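Local coordinates for protein xylulokinase (Brucella ovis, PDB 5VM1) that probably catalyses the ATP-dependent phosphorylation of D-xylulose to D-xylulose 5-phosphate, as a member of the FGGY family of carbohydrate kinases, at residues A[98-103]-A[152-157]; A[164-167]-A[173-176]; A[382-387]-A[478-483]. All coordinates share one frame; numbering follows the deposited sequence.

Contact 1 of 3, residues A[98-103]-A[152-157]; sequences RVLRPC and FARIRK
L100 packs on R154 and I155 where the loop between strands 91-93 and 103-104 meets the chain leaving helix 149-153, at a beta bulge. The two methyl groups of L100 divide the contact. CD2 of L100 sits over one face of the R154 guanidinium, off its centre, 3.3 Å from NH1 of R154. R154 reaches this place because its chain bends near the end (chi3 -92°). The second methyl turns to the backbone: CD1 of L100 is 3.8 Å from CA of I155, and CD1 also meets CG1 of I155 at 3.9 Å. I155 is the buried member, resting further on L92 and on L141 of helix 137-147. The two segments together bury 185 Å², most of it around L100 and R154. NH1 of R98 approaches NH1 of R154 to 4.6 Å, a pair of like charges, but R98 is also engaged in salt bridges with D94 and E96, which probably ease the repulsion. Backbone bonds from L100 to L92 and from R156 and K157 to L93 tie both segments to strand 91-93; R156 and K157, both facing L93, form a classic beta bulge where strand 157-159 begins.

Contact 2 of 3, residues A[164-167]-A[173-176]; sequences YLRL and YISD
Y173 meets L167 at the start of the segment, its ring lying beside the leucine with the two side chains pointing the same way. CE1 of Y173 is 3.6 Å from CD1 of L167, and the same CE1 is 4.0 Å from CD2 of L167, so both methyls of L167 gather at CE1, approaching the ring obliquely. The OH of Y173 hydrogen-bonds to D97, while the ring makes a cation-pi contact with K157.

I174 carries the polar part. Its carbonyl O accepts a hydrogen bond from NE of R166, 2.8 Å long with an N-H...O angle of 142°. The donor stands above the carbonyl plane, 54° out of it. CG2 of I174 lies over one face of the guanidinium, 4.1 Å from CZ of R166, and the two side chains run at about a right angle. R166 extends with CG opposite its backbone N (chi1 -180°) and then bends at chi2 and chi3, which brings NE to the I174 carbonyl. The other guanidinium nitrogens are bound too: NH2 to the carbonyl of A238, NH1 to that of G239 and to D163 in a salt bridge.

At S175 the hydroxyl turns to D163, so this one carboxylate serves both R166 and S175. D176 then closes the segment as the N-cap of helix 177-180; its side chain caps a backbone N just beyond the segment, OD1 forms a salt bridge with K162 and OD2 a hydrogen bond with S178.

The arrangement places strand 174-176, which runs parallel to strand 210-212, against one flank of helix 161-170. R166 reaches on from that helix to strand 236-242 of the central sheet, while Y164 and L165 face helix 53-70.

Contact 3 of 3, residues A[382-387]-A[478-483]; sequences IRDNLL and QRYHAL
D384 of helix 367-390 directs its carboxylate between Y480 and H481, neighbouring residues of helix 470-488, and meets the two rings differently. Toward Y480 it comes at the edge: OD2 of D384 lies in the ring plane, 3.5 Å from CE1 of Y480, and the carboxylate plane is turned 51° from that of the ring. Toward H481 the approach is oblique, OD1 of D384 being 3.9 Å from CD2 of H481 with the planes 65° apart. Both rings leave the helix with CG opposite the backbone N (chi1 169° in Y480), which sends both toward the facing helix, so that each meets one oxygen of D384. The backbones stay well apart, the CA atoms of D384 and H481 being 8.3 Å from each other, and the two segments bury 121 Å² in all.

A water completes the pairing. It donates a hydrogen bond to OD2 of D384 at 2.9 Å and bonds to OH of Y480 at 2.5 Å, a length to which little weight can be given at 2.75 Å resolution. It too lies in the plane of the Y480 ring, so OD2 and the water follow one edge of the tyrosine. The other oxygen, OD1, is hydrogen-bonded to OH of Y477, one turn before H481 on the same helix.

Chemically, the contact is that of a buried carboxylate whose two oxygens are each satisfied, one by a tyrosine and one by a water. That setting would suit an ionised D384, though the geometry alone does not settle its charge. Between these segments the polar link runs through the water, the direct contacts being oxygen to ring C-H, while Y477 adds a direct bond from the same helix.

Overall arrangement
Contacts 1 and 2 are neighbours within the N-terminal FGGY range, their centres 15 Å apart, and they touch: CG2 of V99 lies 3.8 Å from OH of Y164, and CG of K157 lies 3.8 Å from CD1 of Y173. Contact 3 stands on the opposite side of the chain's centre, 44 Å from contact 1 and 40 Å from contact 2 between centres, with nearest atoms about 25 and 22 Å away. Contact 2 comes nearest the predicted catalytic region: the D176 side chain is about 8 Å from that of M87, a predicted substrate-binding residue, and about 10 Å from that of D243, the predicted proton acceptor. Contacts 1 and 3 lie away from these sites.

Contact 1 of 3, residues A[98-103]-A[152-157]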
loop_
_atom_site.group_PDB
_atom_site.type_symbol
_atom_site.label_atom_id
_atom_site.label_comp_id
_atom_site.label_asym_id
_atom_site.label_seq_id
_atom_site.Cartn_x
_atom_site.Cartn_y
_atom_site.Cartn_z
ATOM N N ARG A 98 -18.814 20.584 -0.923
ATOM C CA ARG A 98 -18.749 20.343 -2.361
ATOM C C ARG A 98 -17.304 20.099 -2.812
ATOM O O ARG A 98 -16.357 20.720 -2.306
ATOM C CB ARG A 98 -19.335 21.526 -3.137
ATOM C CG ARG A 98 -20.838 21.605 -3.106
ATOM C CD ARG A 98 -21.358 22.664 -4.059
ATOM N NE ARG A 98 -21.807 23.873 -3.364
ATOM C CZ ARG A 98 -21.189 25.052 -3.428
ATOM N NH1 ARG A 98 -20.093 25.193 -4.163
ATOM N NH2 ARG A 98 -21.673 26.093 -2.766
ATOM N N VAL A 99 -17.145 19.218 -3.800
ATOM C CA VAL A 99 -15.824 18.852 -4.284
ATOM C C VAL A 99 -15.332 19.976 -5.172
ATOM O O VAL A 99 -15.969 20.302 -6.175
ATOM C CB VAL A 99 -15.848 17.525 -5.049
ATOM C CG1 VAL A 99 -14.493 17.269 -5.681
ATOM C CG2 VAL A 99 -16.190 16.384 -4.101
ATOM N N LEU A 100 -14.207 20.577 -4.795
ATOM C CA LEU A 100 -13.722 21.740 -5.511
ATOM C C LEU A 100 -13.024 21.341 -6.806
ATOM O O LEU A 100 -13.062 22.078 -7.800
ATOM C CB LEU A 100 -12.773 22.527 -4.621
ATOM C CG LEU A 100 -13.415 23.335 -3.500
ATOM C CD1 LEU A 100 -12.408 23.558 -2.394
ATOM C CD2 LEU A 100 -13.907 24.637 -4.035
ATOM N N ARG A 101 -12.364 20.200 -6.806
ATOM C CA ARG A 101 -11.650 19.730 -7.980
ATOM C C ARG A 101 -11.503 18.229 -7.845
ATOM O O ARG A 101 -11.607 17.696 -6.728
ATOM C CB ARG A 101 -10.277 20.405 -8.088
ATOM C CG ARG A 101 -9.323 19.865 -7.069
ATOM C CD ARG A 101 -7.940 20.322 -7.307
ATOM N NE ARG A 101 -7.575 20.503 -8.709
ATOM C CZ ARG A 101 -7.439 19.551 -9.630
ATOM N NH1 ARG A 101 -7.678 18.273 -9.371
ATOM N NH2 ARG A 101 -7.043 19.905 -10.836
ATOM N N PRO A 102 -11.297 17.514 -8.948
ATOM C CA PRO A 102 -11.106 16.066 -8.829
ATOM C C PRO A 102 -9.963 15.730 -7.878
ATOM O O PRO A 102 -9.005 16.492 -7.710
ATOM C CB PRO A 102 -10.817 15.614 -10.271
ATOM C CG PRO A 102 -10.776 16.847 -11.081
ATOM C CD PRO A 102 -11.466 17.927 -10.343
ATOM N N CYS A 103 -10.097 14.577 -7.228
ATOM C CA CYS A 103 -9.068 14.096 -6.320
ATOM C C CYS A 103 -7.750 13.816 -7.059
ATOM O O CYS A 103 -7.724 13.186 -8.124
ATOM C CB CYS A 103 -9.577 12.840 -5.618
ATOM S SG CYS A 103 -8.354 12.101 -4.494
ATOM N N PHE A 152 -7.986 27.034 -4.074
ATOM C CA PHE A 152 -7.309 26.943 -2.787
ATOM C C PHE A 152 -7.979 27.840 -1.746
ATOM O O PHE A 152 -8.091 27.465 -0.573
ATOM C CB PHE A 152 -5.831 27.291 -2.957
ATOM C CG PHE A 152 -4.999 27.002 -1.747
ATOM C CD1 PHE A 152 -4.609 25.687 -1.453
ATOM C CD2 PHE A 152 -4.588 28.030 -0.915
ATOM C CE1 PHE A 152 -3.827 25.412 -0.321
ATOM C CE2 PHE A 152 -3.813 27.774 0.203
ATOM C CZ PHE A 152 -3.433 26.465 0.512
ATOM N N ALA A 153 -8.465 29.011 -2.165
ATOM C CA ALA A 153 -9.095 29.962 -1.253
ATOM C C ALA A 153 -10.380 29.430 -0.653
ATOM O O ALA A 153 -10.758 29.866 0.435
ATOM C CB ALA A 153 -9.385 31.273 -1.984
ATOM N N ARG A 154 -11.040 28.488 -1.327
ATOM C CA ARG A 154 -12.324 27.937 -0.913
ATOM C C ARG A 154 -12.199 26.624 -0.154
ATOM O O ARG A 154 -13.224 26.077 0.262
ATOM C CB ARG A 154 -13.233 27.724 -2.129
ATOM C CG ARG A 154 -13.537 28.991 -2.885
ATOM C CD ARG A 154 -14.703 28.755 -3.804
ATOM N NE ARG A 154 -14.277 28.337 -5.133
ATOM C CZ ARG A 154 -14.906 27.426 -5.871
ATOM N NH1 ARG A 154 -15.988 26.810 -5.394
ATOM N NH2 ARG A 154 -14.439 27.125 -7.080
ATOM N N ILE A 155 -10.977 26.143 0.084
ATOM C CA ILE A 155 -10.775 24.882 0.787
ATOM C C ILE A 155 -11.197 25.013 2.252
ATOM O O ILE A 155 -10.619 25.778 3.034
ATOM C CB ILE A 155 -9.317 24.436 0.696
ATOM C CG1 ILE A 155 -8.936 24.102 -0.740
ATOM C CG2 ILE A 155 -9.069 23.276 1.639
ATOM C CD1 ILE A 155 -7.508 23.739 -0.863
ATOM N N ARG A 156 -12.158 24.193 2.660
ATOM C CA ARG A 156 -12.526 24.122 4.058
ATOM C C ARG A 156 -12.179 22.778 4.690
ATOM O O ARG A 156 -12.154 22.674 5.921
ATOM C CB ARG A 156 -14.024 24.450 4.227
ATOM C CG ARG A 156 -14.300 25.981 4.346
ATOM C CD ARG A 156 -13.523 26.651 5.532
ATOM N NE ARG A 156 -13.451 25.742 6.690
ATOM C CZ ARG A 156 -12.498 25.740 7.627
ATOM N NH1 ARG A 156 -11.499 26.619 7.585
ATOM N NH2 ARG A 156 -12.537 24.841 8.608
ATOM N N LYS A 157 -11.910 21.754 3.884
ATOM C CA LYS A 157 -11.498 20.455 4.387
ATOM C C LYS A 157 -10.649 19.750 3.317
ATOM O O LYS A 157 -10.942 19.852 2.121
ATOM C CB LYS A 157 -12.748 19.648 4.763
ATOM C CG LYS A 157 -12.521 18.496 5.707
ATOM C CD LYS A 157 -12.224 18.996 7.101
ATOM C CE LYS A 157 -13.212 20.083 7.562
ATOM N NZ LYS A 157 -13.157 20.267 9.038
#

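Contact 2 of 3, residues A[164-167]-A[173-176]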
loop_
_atom_site.group_PDB
_atom_site.type_symbol
_atom_site.label_atom_id
_atom_site.label_comp_id
_atom_site.label_asym_id
_atom_site.label_seq_id
_atom_site.Cartn_x
_atom_site.Cartn_y
_atom_site.Cartn_z
ATOM N N TYR A 164 -13.461 10.575 2.445
ATOM C CA TYR A 164 -14.599 11.169 1.743
ATOM C C TYR A 164 -15.758 10.187 1.682
ATOM O O TYR A 164 -16.935 10.581 1.679
ATOM C CB TYR A 164 -14.238 11.597 0.316
ATOM C CG TYR A 164 -15.404 12.274 -0.390
ATOM C CD1 TYR A 164 -15.654 13.637 -0.211
ATOM C CD2 TYR A 164 -16.266 11.560 -1.203
ATOM C CE1 TYR A 164 -16.726 14.269 -0.839
ATOM C CE2 TYR A 164 -17.356 12.189 -1.849
ATOM C CZ TYR A 164 -17.580 13.538 -1.658
ATOM O OH TYR A 164 -18.645 14.168 -2.279
ATOM N N LEU A 165 -15.436 8.915 1.487
ATOM C CA LEU A 165 -16.464 7.900 1.528
ATOM C C LEU A 165 -17.111 7.848 2.916
ATOM O O LEU A 165 -18.334 7.700 3.034
ATOM C CB LEU A 165 -15.857 6.568 1.097
ATOM C CG LEU A 165 -16.807 5.497 0.552
ATOM C CD1 LEU A 165 -17.494 5.896 -0.751
ATOM C CD2 LEU A 165 -16.029 4.218 0.382
ATOM N N ARG A 166 -16.308 8.002 3.978
ATOM C CA ARG A 166 -16.855 8.027 5.330
ATOM C C ARG A 166 -17.746 9.248 5.534
ATOM O O ARG A 166 -18.703 9.199 6.322
ATOM C CB ARG A 166 -15.731 7.995 6.378
ATOM C CG ARG A 166 -16.228 8.012 7.850
ATOM C CD ARG A 166 -15.306 8.790 8.781
ATOM N NE ARG A 166 -13.921 8.357 8.602
ATOM C CZ ARG A 166 -13.423 7.182 8.993
ATOM N NH1 ARG A 166 -12.144 6.904 8.753
ATOM N NH2 ARG A 166 -14.177 6.291 9.625
ATOM N N LEU A 167 -17.408 10.367 4.882
ATOM C CA LEU A 167 -18.236 11.563 4.978
ATOM C C LEU A 167 -19.609 11.302 4.393
ATOM O O LEU A 167 -20.625 11.715 4.961
ATOM C CB LEU A 167 -17.579 12.726 4.242
ATOM C CG LEU A 167 -18.346 14.047 4.196
ATOM C CD1 LEU A 167 -18.539 14.637 5.587
ATOM C CD2 LEU A 167 -17.652 15.023 3.275
ATOM N N TYR A 173 -16.219 14.193 9.680
ATOM C CA TYR A 173 -14.883 14.358 9.102
ATOM C C TYR A 173 -13.886 13.642 10.011
ATOM O O TYR A 173 -13.445 14.196 11.013
ATOM C CB TYR A 173 -14.512 15.835 8.969
ATOM C CG TYR A 173 -15.495 16.727 8.243
ATOM C CD1 TYR A 173 -15.639 16.688 6.860
ATOM C CD2 TYR A 173 -16.280 17.615 8.953
ATOM C CE1 TYR A 173 -16.537 17.533 6.217
ATOM C CE2 TYR A 173 -17.174 18.440 8.332
ATOM C CZ TYR A 173 -17.306 18.400 6.972
ATOM O OH TYR A 173 -18.224 19.251 6.401
ATOM N N ILE A 174 -13.506 12.424 9.662
ATOM C CA ILE A 174 -12.613 11.627 10.494
ATOM C C ILE A 174 -11.656 10.860 9.587
ATOM O O ILE A 174 -12.044 10.393 8.511
ATOM C CB ILE A 174 -13.410 10.668 11.416
ATOM C CG1 ILE A 174 -14.249 11.448 12.441
ATOM C CG2 ILE A 174 -12.501 9.650 12.109
ATOM C CD1 ILE A 174 -15.195 10.550 13.224
ATOM N N SER A 175 -10.404 10.727 10.031
ATOM C CA SER A 175 -9.406 9.890 9.390
ATOM C C SER A 175 -8.693 9.055 10.444
ATOM O O SER A 175 -8.706 9.385 11.636
ATOM C CB SER A 175 -8.388 10.751 8.648
ATOM O OG SER A 175 -7.618 9.978 7.758
ATOM N N ASP A 176 -8.017 7.993 9.995
ATOM C CA ASP A 176 -7.250 7.127 10.883
ATOM C C ASP A 176 -5.766 7.474 10.789
ATOM O O ASP A 176 -5.333 8.191 9.892
ATOM C CB ASP A 176 -7.488 5.638 10.568
ATOM C CG ASP A 176 -6.621 5.127 9.408
ATOM O OD1 ASP A 176 -6.902 5.516 8.256
ATOM O OD2 ASP A 176 -5.689 4.319 9.633
#

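Contact 3 of 3, residues A[382-387]-A[478-483]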
loop_
_atom_site.group_PDB
_atom_site.type_symbol
_atom_site.label_atom_id
_atom_site.label_comp_id
_atom_site.label_asym_id
_atom_site.label_seq_id
_atom_site.Cartn_x
_atom_site.Cartn_y
_atom_site.Cartn_z
ATOM N N ILE A 382 14.709 -6.949 -3.054
ATOM C CA ILE A 382 14.029 -7.228 -1.790
ATOM C C ILE A 382 15.045 -7.401 -0.661
ATOM O O ILE A 382 14.849 -6.905 0.447
ATOM C CB ILE A 382 13.127 -8.472 -1.926
ATOM C CG1 ILE A 382 12.014 -8.227 -2.942
ATOM C CG2 ILE A 382 12.505 -8.829 -0.579
ATOM C CD1 ILE A 382 11.274 -9.452 -3.295
ATOM N N ARG A 383 16.155 -8.082 -0.923
ATOM C CA ARG A 383 17.177 -8.225 0.111
ATOM C C ARG A 383 17.810 -6.877 0.453
ATOM O O ARG A 383 18.179 -6.632 1.607
ATOM C CB ARG A 383 18.201 -9.292 -0.316
ATOM C CG ARG A 383 19.627 -8.953 -0.199
ATOM C CD ARG A 383 20.329 -9.778 0.824
ATOM N NE ARG A 383 20.934 -11.031 0.354
ATOM C CZ ARG A 383 22.093 -11.500 0.832
ATOM N NH1 ARG A 383 22.601 -12.654 0.402
ATOM N NH2 ARG A 383 22.767 -10.787 1.736
ATOM N N ASP A 384 17.965 -5.999 -0.538
ATOM C CA ASP A 384 18.352 -4.628 -0.227
ATOM C C ASP A 384 17.313 -3.948 0.666
ATOM O O ASP A 384 17.662 -3.178 1.574
ATOM C CB ASP A 384 18.595 -3.820 -1.508
ATOM C CG ASP A 384 20.028 -3.899 -1.975
ATOM O OD1 ASP A 384 20.896 -4.295 -1.153
ATOM O OD2 ASP A 384 20.313 -3.501 -3.132
ATOM N N ASN A 385 16.033 -4.218 0.427
ATOM C CA ASN A 385 15.002 -3.621 1.265
ATOM C C ASN A 385 15.055 -4.162 2.693
ATOM O O ASN A 385 14.964 -3.391 3.657
ATOM C CB ASN A 385 13.634 -3.833 0.630
ATOM C CG ASN A 385 13.321 -2.755 -0.369
ATOM O OD1 ASN A 385 12.406 -1.939 -0.190
ATOM N ND2 ASN A 385 14.144 -2.696 -1.410
ATOM N N LEU A 386 15.212 -5.484 2.847
ATOM C CA LEU A 386 15.293 -6.076 4.179
ATOM C C LEU A 386 16.470 -5.506 4.960
ATOM O O LEU A 386 16.369 -5.279 6.173
ATOM C CB LEU A 386 15.370 -7.602 4.081
ATOM C CG LEU A 386 15.532 -8.420 5.375
ATOM C CD1 LEU A 386 14.820 -9.763 5.277
ATOM C CD2 LEU A 386 16.974 -8.654 5.735
ATOM N N LEU A 387 17.596 -5.272 4.280
ATOM C CA LEU A 387 18.758 -4.680 4.943
ATOM C C LEU A 387 18.454 -3.263 5.439
ATOM O O LEU A 387 18.921 -2.864 6.517
ATOM C CB LEU A 387 19.975 -4.700 4.010
ATOM C CG LEU A 387 20.719 -6.022 3.707
ATOM C CD1 LEU A 387 21.985 -5.790 2.889
ATOM C CD2 LEU A 387 21.035 -6.869 4.924
ATOM N N GLN A 478 26.220 -10.096 -3.998
ATOM C CA GLN A 478 27.294 -9.107 -3.914
ATOM C C GLN A 478 27.596 -8.493 -5.282
ATOM O O GLN A 478 27.846 -7.284 -5.380
ATOM C CB GLN A 478 28.540 -9.735 -3.286
ATOM C CG GLN A 478 28.344 -10.104 -1.804
ATOM C CD GLN A 478 28.138 -8.887 -0.902
ATOM O OE1 GLN A 478 28.427 -7.749 -1.289
ATOM N NE2 GLN A 478 27.567 -9.118 0.281
ATOM N N ARG A 479 27.536 -9.300 -6.351
ATOM C CA ARG A 479 27.654 -8.769 -7.708
ATOM C C ARG A 479 26.584 -7.716 -7.974
ATOM O O ARG A 479 26.885 -6.594 -8.393
ATOM C CB ARG A 479 27.522 -9.918 -8.711
ATOM C CG ARG A 479 28.700 -10.156 -9.661
ATOM C CD ARG A 479 28.975 -11.663 -9.785
ATOM N NE ARG A 479 27.783 -12.385 -10.237
ATOM C CZ ARG A 479 27.517 -13.660 -9.955
ATOM N NH1 ARG A 479 28.365 -14.371 -9.199
ATOM N NH2 ARG A 479 26.389 -14.223 -10.420
ATOM N N TYR A 480 25.333 -8.035 -7.648
ATOM C CA TYR A 480 24.233 -7.098 -7.845
ATOM C C TYR A 480 24.463 -5.815 -7.056
ATOM O O TYR A 480 24.183 -4.710 -7.539
ATOM C CB TYR A 480 22.931 -7.790 -7.428
ATOM C CG TYR A 480 21.689 -6.931 -7.309
ATOM C CD1 TYR A 480 21.453 -6.156 -6.167
ATOM C CD2 TYR A 480 20.725 -6.947 -8.302
ATOM C CE1 TYR A 480 20.316 -5.391 -6.045
ATOM C CE2 TYR A 480 19.584 -6.180 -8.194
ATOM C CZ TYR A 480 19.378 -5.408 -7.057
ATOM O OH TYR A 480 18.225 -4.661 -6.939
ATOM N N HIS A 481 24.962 -5.949 -5.831
ATOM C CA HIS A 481 25.169 -4.796 -4.966
ATOM C C HIS A 481 26.303 -3.901 -5.471
ATOM O O HIS A 481 26.215 -2.672 -5.371
ATOM C CB HIS A 481 25.430 -5.279 -3.543
ATOM C CG HIS A 481 25.419 -4.184 -2.526
ATOM N ND1 HIS A 481 26.428 -4.009 -1.606
ATOM C CD2 HIS A 481 24.504 -3.217 -2.275
ATOM C CE1 HIS A 481 26.141 -2.974 -0.837
ATOM N NE2 HIS A 481 24.982 -2.473 -1.226
ATOM N N ALA A 482 27.399 -4.501 -5.975
ATOM C CA ALA A 482 28.539 -3.739 -6.498
ATOM C C ALA A 482 28.216 -3.014 -7.802
ATOM O O ALA A 482 28.891 -2.039 -8.138
ATOM C CB ALA A 482 29.746 -4.647 -6.702
ATOM N N LEU A 483 27.223 -3.483 -8.556
ATOM C CA LEU A 483 26.864 -2.819 -9.800
ATOM C C LEU A 483 26.284 -1.432 -9.561
ATOM O O LEU A 483 26.454 -0.549 -10.413
ATOM C CB LEU A 483 25.886 -3.680 -10.589
ATOM C CG LEU A 483 26.654 -4.469 -11.648
ATOM C CD1 LEU A 483 25.817 -5.562 -12.289
ATOM C CD2 LEU A 483 27.185 -3.514 -12.693
HETATM O O HOH W 1 18.352 -2.901 -5.150
#